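Local coordinates for protein nigritoxine (Vibrio nigripulchritudo, PDB 5M41) that is a bacterial toxin of crustaceans and insects, with a new fold and a mechanism that remains unclear, at residues A[578-583]-A[693-698]; A[474-478]-A[587-591]; A[211-215]-A[232-237]. All blocks are in the same frame, centred on the assembly; numbering follows the deposited sequence.

Contacts 1 and 2 lie at the two ends of strand 583-589 of an antiparallel sheet, and this strand ties them together. Contact 1 sets the turn that leads into the strand against helix 688-704, whereas contact 2 packs the strand's far end on the loop 474-478. Their centres lie about 23 Å apart, and the pairs interlock along the chain: 474-478, 578-583, 587-591, then 693-698. Contact 3 is a short-range pairing in the N-terminal part, on the opposite side of the molecule's centre, with its centre about 56 Å from that of contact 1 and about 78 Å from that of contact 2. The magnesium ion, bound through Val189, Glu192 and Asp195, also belongs to this N-terminal part.

Contact 1: A[578-583]-A[693-698]; sequences NPYSFV and NIVESM
Asn578 and Tyr580 meet Asn693 where the loop joining strands 571-576 and 583-589 is pressed on helix 688-704. The loop opens with a type I beta turn, Asn578 to Ser581, overlaid by an Asx turn: Asn578 OD1 accepts from Tyr580 N at 2.9 Å. Asparagine suits this place because its other amide atom can work across the interface. Asn578 ND2 donates to Asn693 OD1 at 3.1 Å in a nearly straight bond (165°), arriving 38° above the carbonyl plane of Asn693. Beside it the Tyr580 ring runs almost parallel to the amide plane of Asn693, with CD2 3.5 Å from Asn693 CB.

Small Ser697 lets the turn come close. Its OG sits 3.2 Å from Asn578 CB and also touches CA and CB of Ser581. With chi1 at -76°, OG lies next to its own backbone N and turns back to donate to Asn693 O at 3.0 Å; Ser697 N reaches the same oxygen from the opposite face of its plane. Further along, apolar groups take over. Ile694 CG1 lies at the edge of the Phe582 ring, 4.0 Å from CE2, and the side chains of Val583 and Met698 cross at about a right angle, Val583 CG1 lying 3.9 Å from Met698 CG. Tyr609 of helix 603-614 touches Tyr580 and Ile694 and meets the Phe582 ring.

A water completes the junction, giving its hydrogens to Tyr580 O (2.8 Å) and Ile694 O and accepting from Phe582 N. The chemistry implies that several buried polar atoms are satisfied locally, by one direct hydrogen bond between side-chain amides, one water and the Ser697 hydroxyl's bond within the helix, while Ser581 O and Glu696 OE1 turn outward to Lys632 and Lys557.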
loop_
_atom_site.group_PDB
_atom_site.type_symbol
_atom_site.label_atom_id
_atom_site.label_comp_id
_atom_site.label_asym_id
_atom_site.label_seq_id
_atom_site.Cartn_x
_atom_site.Cartn_y
_atom_site.Cartn_z
ATOM N N ASN A 578 -12.118 -22.643 11.239
ATOM C CA ASN A 578 -11.951 -21.170 11.074
ATOM C C ASN A 578 -11.353 -20.524 12.316
ATOM O O ASN A 578 -11.916 -20.657 13.411
ATOM C CB ASN A 578 -13.287 -20.498 10.781
ATOM C CG ASN A 578 -13.118 -19.078 10.234
ATOM O OD1 ASN A 578 -12.402 -18.236 10.814
ATOM N ND2 ASN A 578 -13.760 -18.813 9.102
ATOM N N PRO A 579 -10.212 -19.823 12.171
ATOM C CA PRO A 579 -9.577 -19.342 13.393
ATOM C C PRO A 579 -10.337 -18.198 14.082
ATOM O O PRO A 579 -10.018 -17.862 15.200
ATOM C CB PRO A 579 -8.186 -18.884 12.918
ATOM C CG PRO A 579 -8.356 -18.572 11.481
ATOM C CD PRO A 579 -9.462 -19.439 10.957
ATOM N N TYR A 580 -11.348 -17.645 13.422
ATOM C CA TYR A 580 -12.195 -16.592 14.001
ATOM C C TYR A 580 -13.514 -17.133 14.551
ATOM O O TYR A 580 -14.458 -16.373 14.765
ATOM C CB TYR A 580 -12.493 -15.527 12.933
ATOM C CG TYR A 580 -11.262 -14.765 12.481
ATOM C CD1 TYR A 580 -10.829 -13.625 13.161
ATOM C CD2 TYR A 580 -10.545 -15.178 11.371
ATOM C CE1 TYR A 580 -9.697 -12.922 12.737
ATOM C CE2 TYR A 580 -9.430 -14.481 10.930
ATOM C CZ TYR A 580 -9.003 -13.371 11.621
ATOM O OH TYR A 580 -7.900 -12.716 11.155
ATOM N N SER A 581 -13.606 -18.449 14.705
ATOM C CA SER A 581 -14.814 -19.077 15.236
ATOM C C SER A 581 -14.880 -18.987 16.748
ATOM O O SER A 581 -13.919 -19.382 17.436
ATOM C CB SER A 581 -14.850 -20.550 14.855
ATOM O OG SER A 581 -15.925 -21.183 15.517
ATOM N N PHE A 582 -16.025 -18.512 17.258
ATOM C CA PHE A 582 -16.296 -18.426 18.706
ATOM C C PHE A 582 -17.527 -19.235 19.085
ATOM O O PHE A 582 -18.137 -19.025 20.160
ATOM C CB PHE A 582 -16.429 -16.964 19.162
ATOM C CG PHE A 582 -15.156 -16.182 19.004
ATOM C CD1 PHE A 582 -14.174 -16.223 19.994
ATOM C CD2 PHE A 582 -14.909 -15.458 17.839
ATOM C CE1 PHE A 582 -12.970 -15.545 19.826
ATOM C CE2 PHE A 582 -13.703 -14.778 17.659
ATOM C CZ PHE A 582 -12.737 -14.823 18.656
ATOM N N VAL A 583 -17.866 -20.180 18.203
ATOM C CA VAL A 583 -19.012 -21.075 18.393
ATOM C C VAL A 583 -18.640 -22.520 18.075
ATOM O O VAL A 583 -17.612 -22.792 17.453
ATOM C CB VAL A 583 -20.229 -20.680 17.504
ATOM C CG1 VAL A 583 -20.768 -19.300 17.892
ATOM C CG2 VAL A 583 -19.872 -20.733 16.016
ATOM N N ASN A 693 -15.240 -13.462 8.871
ATOM C CA ASN A 693 -14.927 -14.805 9.346
ATOM C C ASN A 693 -15.625 -15.176 10.657
ATOM O O ASN A 693 -16.011 -16.320 10.829
ATOM C CB ASN A 693 -13.418 -15.009 9.444
ATOM C CG ASN A 693 -12.806 -15.340 8.108
ATOM O OD1 ASN A 693 -13.213 -16.287 7.457
ATOM N ND2 ASN A 693 -11.819 -14.569 7.697
ATOM N N ILE A 694 -15.797 -14.212 11.570
ATOM C CA ILE A 694 -16.556 -14.442 12.804
ATOM C C ILE A 694 -17.992 -14.859 12.454
ATOM O O ILE A 694 -18.540 -15.834 13.004
ATOM C CB ILE A 694 -16.568 -13.180 13.681
ATOM C CG1 ILE A 694 -15.224 -12.998 14.393
ATOM C CG2 ILE A 694 -17.746 -13.176 14.664
ATOM C CD1 ILE A 694 -15.122 -11.685 15.138
ATOM N N VAL A 695 -18.579 -14.111 11.534
ATOM C CA VAL A 695 -19.953 -14.276 11.122
ATOM C C VAL A 695 -20.099 -15.578 10.317
ATOM O O VAL A 695 -20.981 -16.411 10.594
ATOM C CB VAL A 695 -20.405 -13.017 10.332
ATOM C CG1 VAL A 695 -21.681 -13.268 9.551
ATOM C CG2 VAL A 695 -20.618 -11.853 11.306
ATOM N N GLU A 696 -19.231 -15.749 9.331
ATOM C CA GLU A 696 -19.238 -16.959 8.505
ATOM C C GLU A 696 -19.058 -18.217 9.362
ATOM O O GLU A 696 -19.725 -19.204 9.106
ATOM C CB GLU A 696 -18.171 -16.875 7.411
ATOM C CG GLU A 696 -18.042 -18.112 6.535
ATOM C CD GLU A 696 -16.979 -17.944 5.452
ATOM O OE1 GLU A 696 -15.846 -17.515 5.779
ATOM O OE2 GLU A 696 -17.272 -18.232 4.266
ATOM N N SER A 697 -18.186 -18.168 10.382
ATOM C CA SER A 697 -18.048 -19.281 11.350
ATOM C C SER A 697 -19.383 -19.595 11.985
ATOM O O SER A 697 -19.769 -20.755 12.103
ATOM C CB SER A 697 -17.095 -18.933 12.489
ATOM O OG SER A 697 -15.756 -18.996 12.077
ATOM N N MET A 698 -20.082 -18.549 12.414
ATOM C CA MET A 698 -21.363 -18.744 13.078
ATOM C C MET A 698 -22.407 -19.391 12.174
ATOM O O MET A 698 -23.086 -20.333 12.586
ATOM C CB MET A 698 -21.845 -17.427 13.655
ATOM C CG MET A 698 -20.908 -16.976 14.760
ATOM S SD MET A 698 -21.430 -15.377 15.385
ATOM C CE MET A 698 -20.213 -15.141 16.666
HETATM O O HOH W 1 -17.206 -16.706 15.390
#

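Contact 2: A[474-478]-A[587-591]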
loop_
_atom_site.group_PDB
_atom_site.type_symbol
_atom_site.label_atom_id
_atom_site.label_comp_id
_atom_site.label_asym_id
_atom_site.label_seq_id
_atom_site.Cartn_x
_atom_site.Cartn_y
_atom_site.Cartn_z
ATOM N N ARG A 474 -21.933 -33.743 10.064
ATOM C CA ARG A 474 -22.582 -33.113 11.226
ATOM C C ARG A 474 -22.067 -33.692 12.551
ATOM O O ARG A 474 -22.425 -33.206 13.626
ATOM C CB ARG A 474 -24.108 -33.307 11.176
ATOM C CG ARG A 474 -24.834 -32.649 10.011
ATOM C CD ARG A 474 -26.322 -32.495 10.301
ATOM N NE ARG A 474 -26.982 -33.786 10.504
ATOM C CZ ARG A 474 -27.481 -34.544 9.529
ATOM N NH1 ARG A 474 -27.412 -34.150 8.261
ATOM N NH2 ARG A 474 -28.054 -35.701 9.822
ATOM N N GLY A 475 -21.262 -34.757 12.465
ATOM C CA GLY A 475 -20.778 -35.485 13.636
ATOM C C GLY A 475 -21.879 -36.261 14.343
ATOM O O GLY A 475 -21.840 -36.442 15.564
ATOM N N ALA A 476 -22.872 -36.720 13.586
ATOM C CA ALA A 476 -24.008 -37.423 14.187
ATOM C C ALA A 476 -23.812 -38.943 14.302
ATOM O O ALA A 476 -24.562 -39.607 15.027
ATOM C CB ALA A 476 -25.312 -37.092 13.451
ATOM N N GLU A 477 -22.790 -39.472 13.625
ATOM C CA GLU A 477 -22.590 -40.925 13.476
ATOM C C GLU A 477 -21.688 -41.540 14.553
ATOM O O GLU A 477 -20.590 -41.032 14.828
ATOM C CB GLU A 477 -22.025 -41.262 12.083
ATOM C CG GLU A 477 -22.955 -40.924 10.921
ATOM C CD GLU A 477 -23.985 -42.000 10.628
ATOM O OE1 GLU A 477 -23.590 -43.112 10.239
ATOM O OE2 GLU A 477 -25.194 -41.733 10.761
ATOM N N LEU A 478 -22.145 -42.656 15.128
ATOM C CA LEU A 478 -21.351 -43.413 16.100
ATOM C C LEU A 478 -20.036 -43.906 15.517
ATOM O O LEU A 478 -19.073 -44.117 16.250
ATOM C CB LEU A 478 -22.149 -44.587 16.683
ATOM C CG LEU A 478 -23.103 -44.228 17.826
ATOM C CD1 LEU A 478 -24.063 -45.385 18.101
ATOM C CD2 LEU A 478 -22.358 -43.815 19.096
ATOM N N HIS A 587 -23.926 -32.296 21.107
ATOM C CA HIS A 587 -25.052 -33.188 21.289
ATOM C C HIS A 587 -24.571 -34.400 22.023
ATOM O O HIS A 587 -23.369 -34.646 22.111
ATOM C CB HIS A 587 -25.614 -33.600 19.932
ATOM C CG HIS A 587 -24.616 -34.315 19.064
ATOM N ND1 HIS A 587 -24.044 -33.734 17.996
ATOM C CD2 HIS A 587 -24.064 -35.600 19.161
ATOM C CE1 HIS A 587 -23.177 -34.587 17.429
ATOM N NE2 HIS A 587 -23.190 -35.737 18.147
ATOM N N THR A 588 -25.509 -35.185 22.526
ATOM C CA THR A 588 -25.179 -36.488 23.080
ATOM C C THR A 588 -25.614 -37.538 22.065
ATOM O O THR A 588 -26.756 -37.511 21.589
ATOM C CB THR A 588 -25.881 -36.754 24.428
ATOM O OG1 THR A 588 -27.250 -37.066 24.192
ATOM C CG2 THR A 588 -25.810 -35.562 25.346
ATOM N N PHE A 589 -24.688 -38.423 21.704
ATOM C CA PHE A 589 -24.988 -39.583 20.867
ATOM C C PHE A 589 -25.983 -40.485 21.584
ATOM O O PHE A 589 -25.839 -40.738 22.779
ATOM C CB PHE A 589 -23.717 -40.387 20.587
ATOM C CG PHE A 589 -22.675 -39.633 19.815
ATOM C CD1 PHE A 589 -22.719 -39.583 18.422
ATOM C CD2 PHE A 589 -21.639 -38.978 20.479
ATOM C CE1 PHE A 589 -21.744 -38.893 17.701
ATOM C CE2 PHE A 589 -20.669 -38.282 19.768
ATOM C CZ PHE A 589 -20.723 -38.241 18.377
ATOM N N GLU A 590 -27.016 -40.933 20.882
ATOM C CA GLU A 590 -27.926 -41.912 21.481
ATOM C C GLU A 590 -27.651 -43.254 20.837
ATOM O O GLU A 590 -26.793 -43.327 19.951
ATOM C CB GLU A 590 -29.382 -41.488 21.342
ATOM C CG GLU A 590 -29.701 -40.179 22.073
ATOM C CD GLU A 590 -29.697 -40.292 23.600
ATOM O OE1 GLU A 590 -29.357 -41.353 24.150
ATOM O OE2 GLU A 590 -30.041 -39.296 24.270
ATOM N N GLN A 591 -28.335 -44.310 21.297
ATOM C CA GLN A 591 -28.164 -45.641 20.717
ATOM C C GLN A 591 -28.425 -45.514 19.212
ATOM O O GLN A 591 -27.688 -46.055 18.397
ATOM C CB GLN A 591 -29.087 -46.678 21.396
ATOM C CG GLN A 591 -28.478 -48.069 21.543
ATOM C CD GLN A 591 -27.840 -48.338 22.910
ATOM O OE1 GLN A 591 -28.531 -48.419 23.938
ATOM N NE2 GLN A 591 -26.516 -48.523 22.918
#
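The backbones of Arg474 to Leu478 and His587 to Gln591 run in broadly the same direction, 34° apart end to end, and even the nearest pair, Ala476 CA and Phe589 CA, stays 7.1 Å apart, so side chains have to bridge the gap. Two rings do most of this. His587 points its CB at the loop, and its CG lies between the backbone N and the carbonyl carbon (chi1 60°). From there the imidazole turns its edge to Gly475 O, which lies near the ring plane, 3.0 Å from CE1 and equally far from NE2. Phe589 comes to the same oxygen from a different angle: CE1 stands 3.3 Å from Gly475 O, in an oblique approach, while Ala476 O lies near the ring plane at 3.9 Å from CD1.

Within the strand the two aromatics also touch, His587 NE2 sitting 3.4 Å above the plane of the Phe589 ring and offset toward its rim. What presents Gly475 O to them is the end of helix 470-473. Gly475 closes that helix with a Schellman motif, and its positive phi (70°), easy for a residue without a side chain, turns the chain out of the last helical turn and into the loop that runs alongside the end of strand 583-589.

Leu478 works farther along. It slides past Phe589 in the opposite direction, CD2 resting 4.0 Å from Phe589 CB, while the other branch, CD1, lies 3.7 Å from Gln591 O and also near Glu590 O. A branched aliphatic side chain fits here because it can cover the base of an aromatic and the backbone beyond the strand at once. Leu566 touches Phe589, Val568 touches both Leu478 and Gln591, and Ile594 of the next strand packs on His587 and Ala476.

Contact 3: A[211-215]-A[232-237]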
loop_
_atom_site.group_PDB
_atom_site.type_symbol
_atom_site.label_atom_id
_atom_site.label_comp_id
_atom_site.label_asym_id
_atom_site.label_seq_id
_atom_site.Cartn_x
_atom_site.Cartn_y
_atom_site.Cartn_z
ATOM N N ALA A 211 16.839 25.117 -10.163
ATOM C CA ALA A 211 16.690 24.495 -8.854
ATOM C C ALA A 211 17.750 25.057 -7.887
ATOM O O ALA A 211 17.460 25.336 -6.706
ATOM C CB ALA A 211 16.833 22.985 -8.971
ATOM N N LYS A 212 18.969 25.247 -8.390
ATOM C CA LYS A 212 20.027 25.785 -7.546
ATOM C C LYS A 212 19.732 27.222 -7.162
ATOM O O LYS A 212 19.952 27.612 -6.024
ATOM C CB LYS A 212 21.368 25.730 -8.247
ATOM C CG LYS A 212 22.188 24.513 -7.891
ATOM C CD LYS A 212 23.509 24.459 -8.665
ATOM C CE LYS A 212 23.291 23.997 -10.110
ATOM N NZ LYS A 212 24.603 23.717 -10.771
ATOM N N GLY A 213 19.249 28.014 -8.114
ATOM C CA GLY A 213 18.872 29.395 -7.836
ATOM C C GLY A 213 17.800 29.431 -6.762
ATOM O O GLY A 213 17.865 30.232 -5.838
ATOM N N ALA A 214 16.823 28.542 -6.873
ATOM C CA ALA A 214 15.754 28.507 -5.890
ATOM C C ALA A 214 16.272 28.111 -4.488
ATOM O O ALA A 214 15.764 28.627 -3.508
ATOM C CB ALA A 214 14.626 27.593 -6.341
ATOM N N ALA A 215 17.269 27.217 -4.405
ATOM C CA ALA A 215 17.827 26.793 -3.114
ATOM C C ALA A 215 18.606 27.903 -2.434
ATOM O O ALA A 215 18.790 27.852 -1.239
ATOM C CB ALA A 215 18.735 25.572 -3.272
ATOM N N PHE A 232 13.372 24.598 0.155
ATOM C CA PHE A 232 13.916 23.785 -0.913
ATOM C C PHE A 232 15.440 23.754 -0.842
ATOM O O PHE A 232 16.076 24.792 -0.667
ATOM C CB PHE A 232 13.492 24.358 -2.274
ATOM C CG PHE A 232 13.978 23.550 -3.449
ATOM C CD1 PHE A 232 13.389 22.327 -3.758
ATOM C CD2 PHE A 232 15.031 24.002 -4.227
ATOM C CE1 PHE A 232 13.839 21.569 -4.832
ATOM C CE2 PHE A 232 15.494 23.252 -5.301
ATOM C CZ PHE A 232 14.895 22.030 -5.598
ATOM N N THR A 233 16.014 22.561 -1.001
ATOM C CA THR A 233 17.459 22.402 -1.103
ATOM C C THR A 233 17.802 21.674 -2.397
ATOM O O THR A 233 16.968 20.958 -2.959
ATOM C CB THR A 233 18.038 21.600 0.073
ATOM O OG1 THR A 233 17.432 20.302 0.078
ATOM C CG2 THR A 233 17.724 22.282 1.402
ATOM N N PHE A 234 19.034 21.876 -2.852
ATOM C CA PHE A 234 19.577 21.230 -4.043
ATOM C C PHE A 234 20.222 19.863 -3.752
ATOM O O PHE A 234 20.533 19.105 -4.670
ATOM C CB PHE A 234 20.597 22.166 -4.731
ATOM C CG PHE A 234 21.012 21.701 -6.109
ATOM C CD1 PHE A 234 20.091 21.692 -7.168
ATOM C CD2 PHE A 234 22.324 21.257 -6.354
ATOM C CE1 PHE A 234 20.463 21.239 -8.430
ATOM C CE2 PHE A 234 22.703 20.798 -7.619
ATOM C CZ PHE A 234 21.762 20.798 -8.664
ATOM N N GLU A 235 20.420 19.539 -2.483
ATOM C CA GLU A 235 21.089 18.291 -2.118
ATOM C C GLU A 235 20.382 17.059 -2.686
ATOM O O GLU A 235 19.151 16.962 -2.660
ATOM C CB GLU A 235 21.233 18.184 -0.599
ATOM C CG GLU A 235 22.213 19.212 -0.042
ATOM C CD GLU A 235 22.153 19.358 1.469
ATOM O OE1 GLU A 235 21.367 18.634 2.123
ATOM O OE2 GLU A 235 22.902 20.214 1.998
ATOM N N GLY A 236 21.183 16.136 -3.215
ATOM C CA GLY A 236 20.696 14.868 -3.738
ATOM C C GLY A 236 20.424 14.851 -5.234
ATOM O O GLY A 236 20.014 13.821 -5.772
ATOM N N PHE A 237 20.614 15.990 -5.905
ATOM C CA PHE A 237 20.435 16.070 -7.362
ATOM C C PHE A 237 21.506 15.259 -8.086
ATOM O O PHE A 237 22.676 15.332 -7.737
ATOM C CB PHE A 237 20.480 17.528 -7.828
ATOM C CG PHE A 237 19.131 18.161 -8.014
ATOM C CD1 PHE A 237 18.621 18.369 -9.302
ATOM C CD2 PHE A 237 18.376 18.590 -6.917
ATOM C CE1 PHE A 237 17.382 18.963 -9.487
ATOM C CE2 PHE A 237 17.129 19.185 -7.099
ATOM C CZ PHE A 237 16.632 19.365 -8.384
#
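Lys212, near the end of helix 206-215, lays its aliphatic chain over the ring of Phe234. Its CB stands back from the ring, but CG drops onto the face, 3.4 Å from the centroid and only 7° off the normal, a well-centred CH-pi contact. CD moves outward to 3.9 Å from Phe234 CE2. A bend at chi3 (-77°) keeps CE near the rim, 3.8 Å from Phe234 CZ, and NZ projects past it; Glu47 of helix 34-54 touches this lysine. On the opposite face Phe237 CB lies over the Phe234 ring near its rim, brought back by a type II turn whose third residue, Gly236, accepts the positive phi readily.

Alanines let the phenylalanines approach the helix closely. Ala211 CB touches three rings, nearest to Phe237 CZ at 3.7 Å. Phe232 turns its edge to the helix backbone, with CE2 3.2 Å from Ala211 O, and its ring also meets Tyr257 of helix 253-264. Ala215 CB fits against Phe234 N at 3.7 Å. The chemistry is therefore mainly dispersive, with one CH-pi contact from Lys212 and a Phe232 ring edge set against a carbonyl oxygen, while the lysine's charge is carried beyond the ring.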